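PDB 1Q1R: putidaredoxin reductase from Pseudomonas putida, which uses FAD to pass electrons, probably from NADH, to the iron-sulfur protein putidaredoxin, which supplies cytochrome P450cam. Local coordinates for residues T12-V17 against N304-A309; V297-V302 against A325-W330; I246-N251 against V282-R287. All coordinates share one frame; numbering follows the deposited sequence.

Contact 1 (T12-V17 against N304-A309); sequences TGLAGV and NALEQA. With FAD (flavin-adenine dinucleotide), chain C.
The glycine-rich turn of the FAD-binding Rossmann fold, G11, G13 and G16 in a GxGxxG pattern, leads into helix 14-25, and the first turn of that helix packs through L14 and A15 on helix 302-316. Small residues let the backbones come close: the CA atoms of A15 and A305 are 5.0 Å apart, and A15 CB meets A305 CB at 4.2 Å. L14 reaches over with both methyls. With CG anti to the backbone N (chi1 177°), it sets CD2 against A305 CB and CD1 at 4.0 Å from L306 CD2, the two leucines crossing at a slant. The same turn holds the cofactor: A15 N donates to FAD O1P at 3.0 Å, and G13 lies so close to the pyrophosphate link that a CB there would clash with FAD O5B. A305 CB packs on the ribityl end at FAD C5'. One turn further along helix 302-316, A309 CB rests 3.8 Å from A15 O.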
loop_
_atom_site.group_PDB
_atom_site.type_symbol
_atom_site.label_atom_id
_atom_site.label_comp_id
_atom_site.label_asym_id
_atom_site.label_seq_id
_atom_site.Cartn_x
_atom_site.Cartn_y
_atom_site.Cartn_z
ATOM N N THR A 12 -4.160 -3.802 14.123
ATOM C CA THR A 12 -5.098 -2.694 14.175
ATOM C C THR A 12 -4.873 -1.659 13.078
ATOM O O THR A 12 -5.041 -0.459 13.300
ATOM C CB THR A 12 -5.045 -2.003 15.547
ATOM O OG1 THR A 12 -3.737 -1.460 15.758
ATOM C CG2 THR A 12 -5.354 -3.009 16.656
ATOM N N GLY A 13 -4.467 -2.130 11.904
ATOM C CA GLY A 13 -4.289 -1.242 10.773
ATOM C C GLY A 13 -5.656 -1.190 10.104
ATOM O O GLY A 13 -6.625 -1.713 10.659
ATOM N N LEU A 14 -5.749 -0.576 8.927
ATOM C CA LEU A 14 -7.023 -0.478 8.215
ATOM C C LEU A 14 -7.703 -1.834 8.011
ATOM O O LEU A 14 -8.910 -1.966 8.211
ATOM C CB LEU A 14 -6.811 0.184 6.849
ATOM C CG LEU A 14 -8.043 0.297 5.936
ATOM C CD1 LEU A 14 -9.116 1.181 6.572
ATOM C CD2 LEU A 14 -7.607 0.880 4.601
ATOM N N ALA A 15 -6.927 -2.831 7.601
ATOM C CA ALA A 15 -7.469 -4.164 7.357
ATOM C C ALA A 15 -8.179 -4.732 8.582
ATOM O O ALA A 15 -9.338 -5.143 8.501
ATOM C CB ALA A 15 -6.357 -5.106 6.907
ATOM N N GLY A 16 -7.487 -4.746 9.719
ATOM C CA GLY A 16 -8.085 -5.274 10.933
ATOM C C GLY A 16 -9.299 -4.507 11.415
ATOM O O GLY A 16 -10.330 -5.100 11.734
ATOM N N VAL A 17 -9.180 -3.184 11.471
ATOM C CA VAL A 17 -10.270 -2.327 11.925
ATOM C C VAL A 17 -11.508 -2.443 11.033
ATOM O O VAL A 17 -12.637 -2.455 11.531
ATOM C CB VAL A 17 -9.810 -0.842 11.992
ATOM C CG1 VAL A 17 -10.997 0.073 12.233
ATOM C CG2 VAL A 17 -8.780 -0.671 13.114
ATOM N N ASN A 304 -7.576 -2.624 -1.634
ATOM C CA ASN A 304 -7.429 -4.056 -1.408
ATOM C C ASN A 304 -7.829 -4.434 0.017
ATOM O O ASN A 304 -8.532 -5.425 0.234
ATOM C CB ASN A 304 -5.989 -4.492 -1.683
ATOM C CG ASN A 304 -5.783 -5.980 -1.464
ATOM O OD1 ASN A 304 -5.042 -6.393 -0.564
ATOM N ND2 ASN A 304 -6.444 -6.794 -2.279
ATOM N N ALA A 305 -7.393 -3.642 0.991
ATOM C CA ALA A 305 -7.724 -3.921 2.384
ATOM C C ALA A 305 -9.228 -3.823 2.605
ATOM O O ALA A 305 -9.817 -4.655 3.295
ATOM C CB ALA A 305 -6.996 -2.944 3.310
ATOM N N LEU A 306 -9.850 -2.805 2.021
ATOM C CA LEU A 306 -11.287 -2.618 2.176
ATOM C C LEU A 306 -12.058 -3.793 1.567
ATOM O O LEU A 306 -12.930 -4.376 2.213
ATOM C CB LEU A 306 -11.722 -1.303 1.521
ATOM C CG LEU A 306 -11.124 -0.026 2.130
ATOM C CD1 LEU A 306 -11.547 1.202 1.318
ATOM C CD2 LEU A 306 -11.586 0.105 3.570
ATOM N N GLU A 307 -11.721 -4.139 0.328
ATOM C CA GLU A 307 -12.383 -5.238 -0.366
ATOM C C GLU A 307 -12.245 -6.545 0.412
ATOM O O GLU A 307 -13.240 -7.216 0.692
ATOM C CB GLU A 307 -11.803 -5.396 -1.776
ATOM C CG GLU A 307 -12.306 -6.626 -2.528
ATOM C CD GLU A 307 -11.808 -6.693 -3.961
ATOM O OE1 GLU A 307 -10.634 -6.347 -4.207
ATOM O OE2 GLU A 307 -12.585 -7.107 -4.844
ATOM N N GLN A 308 -11.015 -6.896 0.778
ATOM C CA GLN A 308 -10.777 -8.126 1.523
ATOM C C GLN A 308 -11.448 -8.119 2.895
ATOM O O GLN A 308 -12.013 -9.126 3.321
ATOM C CB GLN A 308 -9.271 -8.378 1.675
ATOM C CG GLN A 308 -8.582 -8.700 0.362
ATOM C CD GLN A 308 -7.159 -9.213 0.530
ATOM O OE1 GLN A 308 -6.458 -9.447 -0.454
ATOM N NE2 GLN A 308 -6.729 -9.397 1.775
ATOM N N ALA A 309 -11.394 -6.985 3.583
ATOM C CA ALA A 309 -12.003 -6.880 4.905
ATOM C C ALA A 309 -13.523 -7.026 4.827
ATOM O O ALA A 309 -14.148 -7.621 5.705
ATOM C CB ALA A 309 -11.632 -5.543 5.547
HETATM P PA FAD C . -0.822 -2.391 8.492
HETATM O O1A FAD C . 0.637 -2.653 8.501
HETATM O O2A FAD C . -1.290 -1.004 8.267
HETATM O O5B FAD C . -1.465 -2.912 9.863
HETATM C C5B FAD C . -1.010 -4.109 10.506
HETATM C C4B FAD C . -0.885 -3.843 12.016
HETATM O O4B FAD C . -0.803 -5.121 12.743
HETATM C C3B FAD C . 0.418 -3.094 12.336
HETATM O O3B FAD C . 0.175 -2.162 13.399
HETATM C C2B FAD C . 1.330 -4.188 12.830
HETATM O O2B FAD C . 2.312 -3.654 13.723
HETATM C C1B FAD C . 0.360 -5.063 13.598
HETATM N N9A FAD C . 0.890 -6.412 13.937
HETATM C C8A FAD C . 1.601 -7.226 13.137
HETATM N N7A FAD C . 1.912 -8.340 13.813
HETATM C C5A FAD C . 1.398 -8.231 15.035
HETATM C C6A FAD C . 1.401 -9.056 16.162
HETATM N N6A FAD C . 2.029 -10.230 16.134
HETATM N N1A FAD C . 0.765 -8.646 17.288
HETATM C C2A FAD C . 0.139 -7.462 17.334
HETATM N N3A FAD C . 0.128 -6.654 16.264
HETATM C C4A FAD C . 0.747 -7.015 15.113
HETATM N N1 FAD C . -2.562 2.722 -0.260
HETATM C C2 FAD C . -3.387 3.272 -1.249
HETATM O O2 FAD C . -4.257 2.582 -1.777
HETATM N N3 FAD C . -3.218 4.618 -1.620
HETATM C C4 FAD C . -2.226 5.409 -0.993
HETATM O O4 FAD C . -2.121 6.596 -1.296
HETATM C C4X FAD C . -1.398 4.853 -0.004
HETATM N N5 FAD C . -0.474 5.619 0.644
HETATM C C5X FAD C . 0.296 5.130 1.660
HETATM C C6 FAD C . 1.219 5.966 2.322
HETATM C C7 FAD C . 1.998 5.467 3.390
HETATM C C7M FAD C . 3.024 6.391 4.073
HETATM C C8 FAD C . 1.845 4.119 3.804
HETATM C C8M FAD C . 2.654 3.547 4.978
HETATM C C9 FAD C . 0.925 3.286 3.143
HETATM C C9A FAD C . 0.151 3.784 2.072
HETATM N N10 FAD C . -0.795 2.962 1.402
HETATM C C10 FAD C . -1.575 3.507 0.361
HETATM C "C1'" FAD C . -0.956 1.526 1.783
HETATM C "C2'" FAD C . -2.205 1.333 2.647
HETATM O "O2'" FAD C . -2.203 2.307 3.696
HETATM C "C3'" FAD C . -2.251 -0.086 3.244
HETATM O "O3'" FAD C . -2.146 -1.043 2.182
HETATM C "C4'" FAD C . -3.558 -0.309 4.015
HETATM O "O4'" FAD C . -3.663 0.653 5.067
HETATM C "C5'" FAD C . -3.642 -1.719 4.624
HETATM O "O5'" FAD C . -2.731 -1.895 5.722
HETATM P P FAD C . -2.897 -3.196 6.667
HETATM O O1P FAD C . -3.920 -2.895 7.690
HETATM O O2P FAD C . -3.117 -4.366 5.788
HETATM O O3P FAD C . -1.436 -3.371 7.354
#

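Contact 2 (V297-V302 against A325-W330); sequences VRIESV and AAPWFW. With FAD (flavin-adenine dinucleotide), chain C.
S301 OG is gripped from two sides: it takes the N-H of N304, and it lies 2.5 Å from a water that donates to W328 O at 2.6 Å, a bridge where no direct hydrogen bond spans the segments. S301 is the N-cap of helix 302-316, its OG set between the backbone N and the carbonyl carbon (chi1 81°). From the first turn of that helix V302 N gives FAD O2, the pyrimidine carbonyl oxygen of the flavin, a nearly straight hydrogen bond (2.8 Å, 167°), so the helix start points at O2 and would probably help to stabilise negative charge on the reduced flavin. S301 CB, F329 CB and W330 CZ3 crowd round the same oxygen from both segments. Here the flavin domain of a glutathione reductase-type fold meets the first strand, 328-333, of the C-terminal antiparallel sheet. The N3 edge of the flavin comes in over one face of the W330 indole, steeply tilted rather than stacked flat, with FAD N3 3.3 Å above the indole plane and offset toward the rim. V302 comes at the six-membered ring obliquely, its CB 3.8 Å from W330 CZ3. With an alanine here instead of W330, the flavin edge at N3 would probably lose the indole face it meets, and V302 CB its aromatic neighbour. At the other end I299 crosses P327 at about a right angle, and I299 CD1 presses on P327 CB at 3.5 Å, tighter than usual for two carbons. Between these ends, S301 CB touches F329 CB, whose ring turns off to meet Y159 edge-to-face.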
loop_
_atom_site.group_PDB
_atom_site.type_symbol
_atom_site.label_atom_id
_atom_site.label_comp_id
_atom_site.label_asym_id
_atom_site.label_seq_id
_atom_site.Cartn_x
_atom_site.Cartn_y
_atom_site.Cartn_z
ATOM N N VAL A 297 -1.294 -13.392 -5.952
ATOM C CA VAL A 297 -0.709 -12.071 -5.755
ATOM C C VAL A 297 -0.897 -11.614 -4.315
ATOM O O VAL A 297 -1.691 -12.188 -3.574
ATOM C CB VAL A 297 -1.390 -11.027 -6.665
ATOM C CG1 VAL A 297 -1.332 -11.472 -8.118
ATOM C CG2 VAL A 297 -2.839 -10.832 -6.231
ATOM N N ARG A 298 -0.143 -10.589 -3.925
ATOM C CA ARG A 298 -0.259 -9.989 -2.597
ATOM C C ARG A 298 -0.299 -8.490 -2.884
ATOM O O ARG A 298 0.637 -7.935 -3.457
ATOM C CB ARG A 298 0.940 -10.324 -1.696
ATOM C CG ARG A 298 0.788 -9.734 -0.274
ATOM C CD ARG A 298 1.836 -10.257 0.701
ATOM N NE ARG A 298 3.184 -9.885 0.291
ATOM C CZ ARG A 298 3.670 -8.652 0.358
ATOM N NH1 ARG A 298 2.918 -7.664 0.827
ATOM N NH2 ARG A 298 4.902 -8.406 -0.061
ATOM N N ILE A 299 -1.384 -7.835 -2.501
ATOM C CA ILE A 299 -1.522 -6.417 -2.791
ATOM C C ILE A 299 -1.464 -5.520 -1.567
ATOM O O ILE A 299 -2.077 -5.805 -0.543
ATOM C CB ILE A 299 -2.840 -6.158 -3.563
ATOM C CG1 ILE A 299 -2.835 -6.978 -4.858
ATOM C CG2 ILE A 299 -2.996 -4.670 -3.876
ATOM C CD1 ILE A 299 -4.018 -6.721 -5.753
ATOM N N GLU A 300 -0.721 -4.427 -1.693
ATOM C CA GLU A 300 -0.566 -3.458 -0.615
ATOM C C GLU A 300 -1.294 -2.170 -0.995
ATOM O O GLU A 300 -0.701 -1.278 -1.590
ATOM C CB GLU A 300 0.928 -3.167 -0.392
ATOM C CG GLU A 300 1.722 -4.346 0.178
ATOM C CD GLU A 300 3.234 -4.200 -0.008
ATOM O OE1 GLU A 300 3.711 -3.082 -0.300
ATOM O OE2 GLU A 300 3.947 -5.211 0.148
ATOM N N SER A 301 -2.580 -2.074 -0.663
ATOM C CA SER A 301 -3.339 -0.869 -0.986
ATOM C C SER A 301 -4.563 -0.726 -0.096
ATOM O O SER A 301 -5.017 -1.689 0.528
ATOM C CB SER A 301 -3.809 -0.899 -2.446
ATOM O OG SER A 301 -4.985 -1.690 -2.576
ATOM N N VAL A 302 -5.105 0.484 -0.048
ATOM C CA VAL A 302 -6.297 0.736 0.743
ATOM C C VAL A 302 -7.481 -0.001 0.117
ATOM O O VAL A 302 -8.201 -0.725 0.801
ATOM C CB VAL A 302 -6.608 2.250 0.825
ATOM C CG1 VAL A 302 -8.045 2.469 1.300
ATOM C CG2 VAL A 302 -5.631 2.922 1.787
ATOM N N ALA A 325 -13.354 -7.536 -7.565
ATOM C CA ALA A 325 -13.217 -6.307 -8.335
ATOM C C ALA A 325 -11.773 -6.145 -8.793
ATOM O O ALA A 325 -10.855 -6.686 -8.179
ATOM C CB ALA A 325 -13.635 -5.111 -7.485
ATOM N N ALA A 326 -11.571 -5.413 -9.881
ATOM C CA ALA A 326 -10.220 -5.186 -10.376
ATOM C C ALA A 326 -9.453 -4.438 -9.288
ATOM O O ALA A 326 -10.001 -3.560 -8.632
ATOM C CB ALA A 326 -10.258 -4.353 -11.655
ATOM N N PRO A 327 -8.180 -4.790 -9.072
ATOM C CA PRO A 327 -7.413 -4.088 -8.039
ATOM C C PRO A 327 -7.039 -2.681 -8.504
ATOM O O PRO A 327 -6.812 -2.451 -9.694
ATOM C CB PRO A 327 -6.190 -4.978 -7.855
ATOM C CG PRO A 327 -5.977 -5.531 -9.237
ATOM C CD PRO A 327 -7.391 -5.887 -9.661
ATOM N N TRP A 328 -7.003 -1.735 -7.573
ATOM C CA TRP A 328 -6.631 -0.370 -7.918
ATOM C C TRP A 328 -6.052 0.366 -6.723
ATOM O O TRP A 328 -6.163 -0.088 -5.578
ATOM C CB TRP A 328 -7.831 0.417 -8.470
ATOM C CG TRP A 328 -8.904 0.748 -7.471
ATOM C CD1 TRP A 328 -9.912 -0.067 -7.053
ATOM C CD2 TRP A 328 -9.075 1.993 -6.774
ATOM N NE1 TRP A 328 -10.705 0.590 -6.141
ATOM C CE2 TRP A 328 -10.212 1.855 -5.951
ATOM C CE3 TRP A 328 -8.375 3.209 -6.767
ATOM C CZ2 TRP A 328 -10.671 2.890 -5.123
ATOM C CZ3 TRP A 328 -8.828 4.238 -5.947
ATOM C CH2 TRP A 328 -9.968 4.071 -5.134
ATOM N N PHE A 329 -5.408 1.490 -7.004
ATOM C CA PHE A 329 -4.830 2.318 -5.959
ATOM C C PHE A 329 -4.561 3.689 -6.554
ATOM O O PHE A 329 -4.763 3.903 -7.753
ATOM C CB PHE A 329 -3.552 1.676 -5.397
ATOM C CG PHE A 329 -2.351 1.803 -6.283
ATOM C CD1 PHE A 329 -1.471 2.872 -6.135
ATOM C CD2 PHE A 329 -2.084 0.846 -7.257
ATOM C CE1 PHE A 329 -0.340 2.985 -6.940
ATOM C CE2 PHE A 329 -0.957 0.949 -8.069
ATOM C CZ PHE A 329 -0.082 2.022 -7.910
ATOM N N TRP A 330 -4.132 4.621 -5.717
ATOM C CA TRP A 330 -3.869 5.969 -6.175
ATOM C C TRP A 330 -2.618 6.522 -5.519
ATOM O O TRP A 330 -2.072 5.931 -4.587
ATOM C CB TRP A 330 -5.066 6.877 -5.855
ATOM C CG TRP A 330 -5.145 7.322 -4.405
ATOM C CD1 TRP A 330 -4.701 8.506 -3.883
ATOM C CD2 TRP A 330 -5.700 6.583 -3.306
ATOM N NE1 TRP A 330 -4.946 8.551 -2.527
ATOM C CE2 TRP A 330 -5.556 7.385 -2.148
ATOM C CE3 TRP A 330 -6.301 5.321 -3.187
ATOM C CZ2 TRP A 330 -5.999 6.969 -0.885
ATOM C CZ3 TRP A 330 -6.742 4.907 -1.928
ATOM C CH2 TRP A 330 -6.586 5.731 -0.794
HETATM P PA FAD C . -0.822 -2.391 8.492
HETATM O O1A FAD C . 0.637 -2.653 8.501
HETATM O O2A FAD C . -1.290 -1.004 8.267
HETATM O O5B FAD C . -1.465 -2.912 9.863
HETATM C C5B FAD C . -1.010 -4.109 10.506
HETATM C C4B FAD C . -0.885 -3.843 12.016
HETATM O O4B FAD C . -0.803 -5.121 12.743
HETATM C C3B FAD C . 0.418 -3.094 12.336
HETATM O O3B FAD C . 0.175 -2.162 13.399
HETATM C C2B FAD C . 1.330 -4.188 12.830
HETATM O O2B FAD C . 2.312 -3.654 13.723
HETATM C C1B FAD C . 0.360 -5.063 13.598
HETATM N N9A FAD C . 0.890 -6.412 13.937
HETATM C C8A FAD C . 1.601 -7.226 13.137
HETATM N N7A FAD C . 1.912 -8.340 13.813
HETATM C C5A FAD C . 1.398 -8.231 15.035
HETATM C C6A FAD C . 1.401 -9.056 16.162
HETATM N N6A FAD C . 2.029 -10.230 16.134
HETATM N N1A FAD C . 0.765 -8.646 17.288
HETATM C C2A FAD C . 0.139 -7.462 17.334
HETATM N N3A FAD C . 0.128 -6.654 16.264
HETATM C C4A FAD C . 0.747 -7.015 15.113
HETATM N N1 FAD C . -2.562 2.722 -0.260
HETATM C C2 FAD C . -3.387 3.272 -1.249
HETATM O O2 FAD C . -4.257 2.582 -1.777
HETATM N N3 FAD C . -3.218 4.618 -1.620
HETATM C C4 FAD C . -2.226 5.409 -0.993
HETATM O O4 FAD C . -2.121 6.596 -1.296
HETATM C C4X FAD C . -1.398 4.853 -0.004
HETATM N N5 FAD C . -0.474 5.619 0.644
HETATM C C5X FAD C . 0.296 5.130 1.660
HETATM C C6 FAD C . 1.219 5.966 2.322
HETATM C C7 FAD C . 1.998 5.467 3.390
HETATM C C7M FAD C . 3.024 6.391 4.073
HETATM C C8 FAD C . 1.845 4.119 3.804
HETATM C C8M FAD C . 2.654 3.547 4.978
HETATM C C9 FAD C . 0.925 3.286 3.143
HETATM C C9A FAD C . 0.151 3.784 2.072
HETATM N N10 FAD C . -0.795 2.962 1.402
HETATM C C10 FAD C . -1.575 3.507 0.361
HETATM C "C1'" FAD C . -0.956 1.526 1.783
HETATM C "C2'" FAD C . -2.205 1.333 2.647
HETATM O "O2'" FAD C . -2.203 2.307 3.696
HETATM C "C3'" FAD C . -2.251 -0.086 3.244
HETATM O "O3'" FAD C . -2.146 -1.043 2.182
HETATM C "C4'" FAD C . -3.558 -0.309 4.015
HETATM O "O4'" FAD C . -3.663 0.653 5.067
HETATM C "C5'" FAD C . -3.642 -1.719 4.624
HETATM O "O5'" FAD C . -2.731 -1.895 5.722
HETATM P P FAD C . -2.897 -3.196 6.667
HETATM O O1P FAD C . -3.920 -2.895 7.690
HETATM O O2P FAD C . -3.117 -4.366 5.788
HETATM O O3P FAD C . -1.436 -3.371 7.354
HETATM O O HOH W 1 -5.265 -2.445 -4.945
#

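Contact 3 (I246-N251 against V282-R287); sequences IGLIPN and VGDCAR. With FAD (flavin-adenine dinucleotide), chain C.
L248 opens the contact in the short strand 248-250, which pairs antiparallel with strand 112-114 and here lies against the FAD-binding turn that follows strand 279-281 of the five-stranded parallel sheet of the Rossmann-type FAD domain. Its CG is anti to the backbone N (chi1 -167°); the side chains of L248 and D284 cross at about a right angle, and L248 CD2 comes up beside D284 OD2 at 3.7 Å. That methyl is an apolar neighbour to an oxygen already paired in a salt bridge with R134, whose NH2 also bonds FAD. P250 comes next and lays its CB against the backbone of the turn, 4.3 Å from C285 CA. At N251 it is the backbone that touches, N251 O lying near C285 CB, while the amide end of the side chain turns to R113. Facing them, the turn holds FAD through D284 twice: D284 N donates to FAD O2P at 3.0 Å, close to straight (167°), and the ribityl hydroxyl O3' of FAD gives its proton to D284 OD1 at 2.6 Å. With R134 on one oxygen and the ribityl on the other, the carboxylate is probably fixed in rotation and its negative charge favoured. G283 has positive phi, and a CB there would clash with FAD O2P. Just beyond, A286 N closes the turn on G283 O at 3.0 Å.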
loop_
_atom_site.group_PDB
_atom_site.type_symbol
_atom_site.label_atom_id
_atom_site.label_comp_id
_atom_site.label_asym_id
_atom_site.label_seq_id
_atom_site.Cartn_x
_atom_site.Cartn_y
_atom_site.Cartn_z
ATOM N N ILE A 246 12.515 0.972 0.683
ATOM C CA ILE A 246 12.883 -0.007 -0.330
ATOM C C ILE A 246 11.949 -1.210 -0.345
ATOM O O ILE A 246 12.369 -2.327 -0.642
ATOM C CB ILE A 246 14.330 -0.507 -0.121
ATOM C CG1 ILE A 246 14.468 -1.143 1.263
ATOM C CG2 ILE A 246 15.300 0.651 -0.275
ATOM C CD1 ILE A 246 15.798 -1.817 1.497
ATOM N N GLY A 247 10.679 -0.983 -0.024
ATOM C CA GLY A 247 9.731 -2.079 -0.029
ATOM C C GLY A 247 9.235 -2.481 1.339
ATOM O O GLY A 247 9.719 -1.999 2.365
ATOM N N LEU A 248 8.270 -3.394 1.343
ATOM C CA LEU A 248 7.659 -3.878 2.567
ATOM C C LEU A 248 7.831 -5.385 2.713
ATOM O O LEU A 248 7.839 -6.118 1.724
ATOM C CB LEU A 248 6.162 -3.552 2.544
ATOM C CG LEU A 248 5.364 -3.686 3.835
ATOM C CD1 LEU A 248 5.733 -2.532 4.763
ATOM C CD2 LEU A 248 3.869 -3.653 3.525
ATOM N N ILE A 249 7.972 -5.840 3.953
ATOM C CA ILE A 249 8.092 -7.262 4.241
ATOM C C ILE A 249 6.803 -7.646 4.950
ATOM O O ILE A 249 6.501 -7.122 6.023
ATOM C CB ILE A 249 9.279 -7.569 5.182
ATOM C CG1 ILE A 249 10.601 -7.238 4.485
ATOM C CG2 ILE A 249 9.251 -9.043 5.586
ATOM C CD1 ILE A 249 11.832 -7.488 5.356
ATOM N N PRO A 250 6.012 -8.552 4.358
ATOM C CA PRO A 250 4.768 -8.936 5.025
ATOM C C PRO A 250 5.060 -9.621 6.358
ATOM O O PRO A 250 6.021 -10.385 6.463
ATOM C CB PRO A 250 4.112 -9.867 4.011
ATOM C CG PRO A 250 5.292 -10.516 3.344
ATOM C CD PRO A 250 6.235 -9.352 3.141
ATOM N N ASN A 251 4.245 -9.332 7.372
ATOM C CA ASN A 251 4.416 -9.925 8.696
ATOM C C ASN A 251 3.698 -11.276 8.760
ATOM O O ASN A 251 2.530 -11.358 9.145
ATOM C CB ASN A 251 3.872 -8.981 9.782
ATOM C CG ASN A 251 4.707 -7.713 9.932
ATOM O OD1 ASN A 251 5.936 -7.777 10.021
ATOM N ND2 ASN A 251 4.044 -6.557 9.974
ATOM N N VAL A 282 -5.838 -11.115 5.958
ATOM C CA VAL A 282 -6.410 -9.991 5.217
ATOM C C VAL A 282 -5.457 -8.796 5.128
ATOM O O VAL A 282 -4.672 -8.551 6.045
ATOM C CB VAL A 282 -7.721 -9.535 5.905
ATOM C CG1 VAL A 282 -7.422 -9.071 7.319
ATOM C CG2 VAL A 282 -8.402 -8.434 5.112
ATOM N N GLY A 283 -5.530 -8.060 4.018
ATOM C CA GLY A 283 -4.695 -6.882 3.847
ATOM C C GLY A 283 -3.339 -7.091 3.204
ATOM O O GLY A 283 -3.145 -8.017 2.421
ATOM N N ASP A 284 -2.400 -6.210 3.540
ATOM C CA ASP A 284 -1.041 -6.259 3.008
ATOM C C ASP A 284 -0.352 -7.611 3.206
ATOM O O ASP A 284 0.516 -7.982 2.426
ATOM C CB ASP A 284 -0.168 -5.185 3.673
ATOM C CG ASP A 284 -0.528 -3.770 3.245
ATOM O OD1 ASP A 284 -1.586 -3.569 2.614
ATOM O OD2 ASP A 284 0.259 -2.850 3.554
ATOM N N CYS A 285 -0.735 -8.336 4.252
ATOM C CA CYS A 285 -0.101 -9.618 4.558
ATOM C C CYS A 285 -0.664 -10.820 3.819
ATOM O O CYS A 285 -0.089 -11.907 3.886
ATOM C CB CYS A 285 -0.197 -9.905 6.057
ATOM S SG CYS A 285 -1.820 -10.505 6.603
ATOM N N ALA A 286 -1.772 -10.633 3.111
ATOM C CA ALA A 286 -2.419 -11.748 2.430
ATOM C C ALA A 286 -2.066 -12.002 0.972
ATOM O O ALA A 286 -2.149 -11.109 0.126
ATOM C CB ALA A 286 -3.936 -11.610 2.568
ATOM N N ARG A 287 -1.661 -13.238 0.688
ATOM C CA ARG A 287 -1.360 -13.643 -0.677
ATOM C C ARG A 287 -2.573 -14.464 -1.097
ATOM O O ARG A 287 -2.865 -15.503 -0.510
ATOM C CB ARG A 287 -0.095 -14.498 -0.752
ATOM C CG ARG A 287 0.159 -15.056 -2.157
ATOM C CD ARG A 287 1.594 -15.477 -2.332
ATOM N NE ARG A 287 2.487 -14.326 -2.251
ATOM C CZ ARG A 287 2.632 -13.423 -3.213
ATOM N NH1 ARG A 287 1.948 -13.535 -4.343
ATOM N NH2 ARG A 287 3.464 -12.404 -3.045
HETATM P PA FAD C . -0.822 -2.391 8.492
HETATM O O1A FAD C . 0.637 -2.653 8.501
HETATM O O2A FAD C . -1.290 -1.004 8.267
HETATM O O5B FAD C . -1.465 -2.912 9.863
HETATM C C5B FAD C . -1.010 -4.109 10.506
HETATM C C4B FAD C . -0.885 -3.843 12.016
HETATM O O4B FAD C . -0.803 -5.121 12.743
HETATM C C3B FAD C . 0.418 -3.094 12.336
HETATM O O3B FAD C . 0.175 -2.162 13.399
HETATM C C2B FAD C . 1.330 -4.188 12.830
HETATM O O2B FAD C . 2.312 -3.654 13.723
HETATM C C1B FAD C . 0.360 -5.063 13.598
HETATM N N9A FAD C . 0.890 -6.412 13.937
HETATM C C8A FAD C . 1.601 -7.226 13.137
HETATM N N7A FAD C . 1.912 -8.340 13.813
HETATM C C5A FAD C . 1.398 -8.231 15.035
HETATM C C6A FAD C . 1.401 -9.056 16.162
HETATM N N6A FAD C . 2.029 -10.230 16.134
HETATM N N1A FAD C . 0.765 -8.646 17.288
HETATM C C2A FAD C . 0.139 -7.462 17.334
HETATM N N3A FAD C . 0.128 -6.654 16.264
HETATM C C4A FAD C . 0.747 -7.015 15.113
HETATM N N1 FAD C . -2.562 2.722 -0.260
HETATM C C2 FAD C . -3.387 3.272 -1.249
HETATM O O2 FAD C . -4.257 2.582 -1.777
HETATM N N3 FAD C . -3.218 4.618 -1.620
HETATM C C4 FAD C . -2.226 5.409 -0.993
HETATM O O4 FAD C . -2.121 6.596 -1.296
HETATM C C4X FAD C . -1.398 4.853 -0.004
HETATM N N5 FAD C . -0.474 5.619 0.644
HETATM C C5X FAD C . 0.296 5.130 1.660
HETATM C C6 FAD C . 1.219 5.966 2.322
HETATM C C7 FAD C . 1.998 5.467 3.390
HETATM C C7M FAD C . 3.024 6.391 4.073
HETATM C C8 FAD C . 1.845 4.119 3.804
HETATM C C8M FAD C . 2.654 3.547 4.978
HETATM C C9 FAD C . 0.925 3.286 3.143
HETATM C C9A FAD C . 0.151 3.784 2.072
HETATM N N10 FAD C . -0.795 2.962 1.402
HETATM C C10 FAD C . -1.575 3.507 0.361
HETATM C "C1'" FAD C . -0.956 1.526 1.783
HETATM C "C2'" FAD C . -2.205 1.333 2.647
HETATM O "O2'" FAD C . -2.203 2.307 3.696
HETATM C "C3'" FAD C . -2.251 -0.086 3.244
HETATM O "O3'" FAD C . -2.146 -1.043 2.182
HETATM C "C4'" FAD C . -3.558 -0.309 4.015
HETATM O "O4'" FAD C . -3.663 0.653 5.067
HETATM C "C5'" FAD C . -3.642 -1.719 4.624
HETATM O "O5'" FAD C . -2.731 -1.895 5.722
HETATM P P FAD C . -2.897 -3.196 6.667
HETATM O O1P FAD C . -3.920 -2.895 7.690
HETATM O O2P FAD C . -3.117 -4.366 5.788
HETATM O O3P FAD C . -1.436 -3.371 7.354
#

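From the N terminus, the chain first enters contact 1 at 12-17, and that loop stays open for 286 residues. Within it, 246-251 closes on 282-287 after a short excursion, so contact 3 lies wholly inside the span of contact 1. The chain then runs through strands 286-290 and 295-298, neighbours in one sheet, to open contact 2; there R298 NH1 reaches back to D284 O. Helix 302-316 closes contact 1 before 325-330 closes contact 2, so these two cross, and E307 OE2 meets A325 N between them. Together the three contacts tie the glycine-rich turn and the start of helix 14-25, the turn at 282-287 and the C-terminal sheet around one FAD, from pyrophosphate to flavin ring.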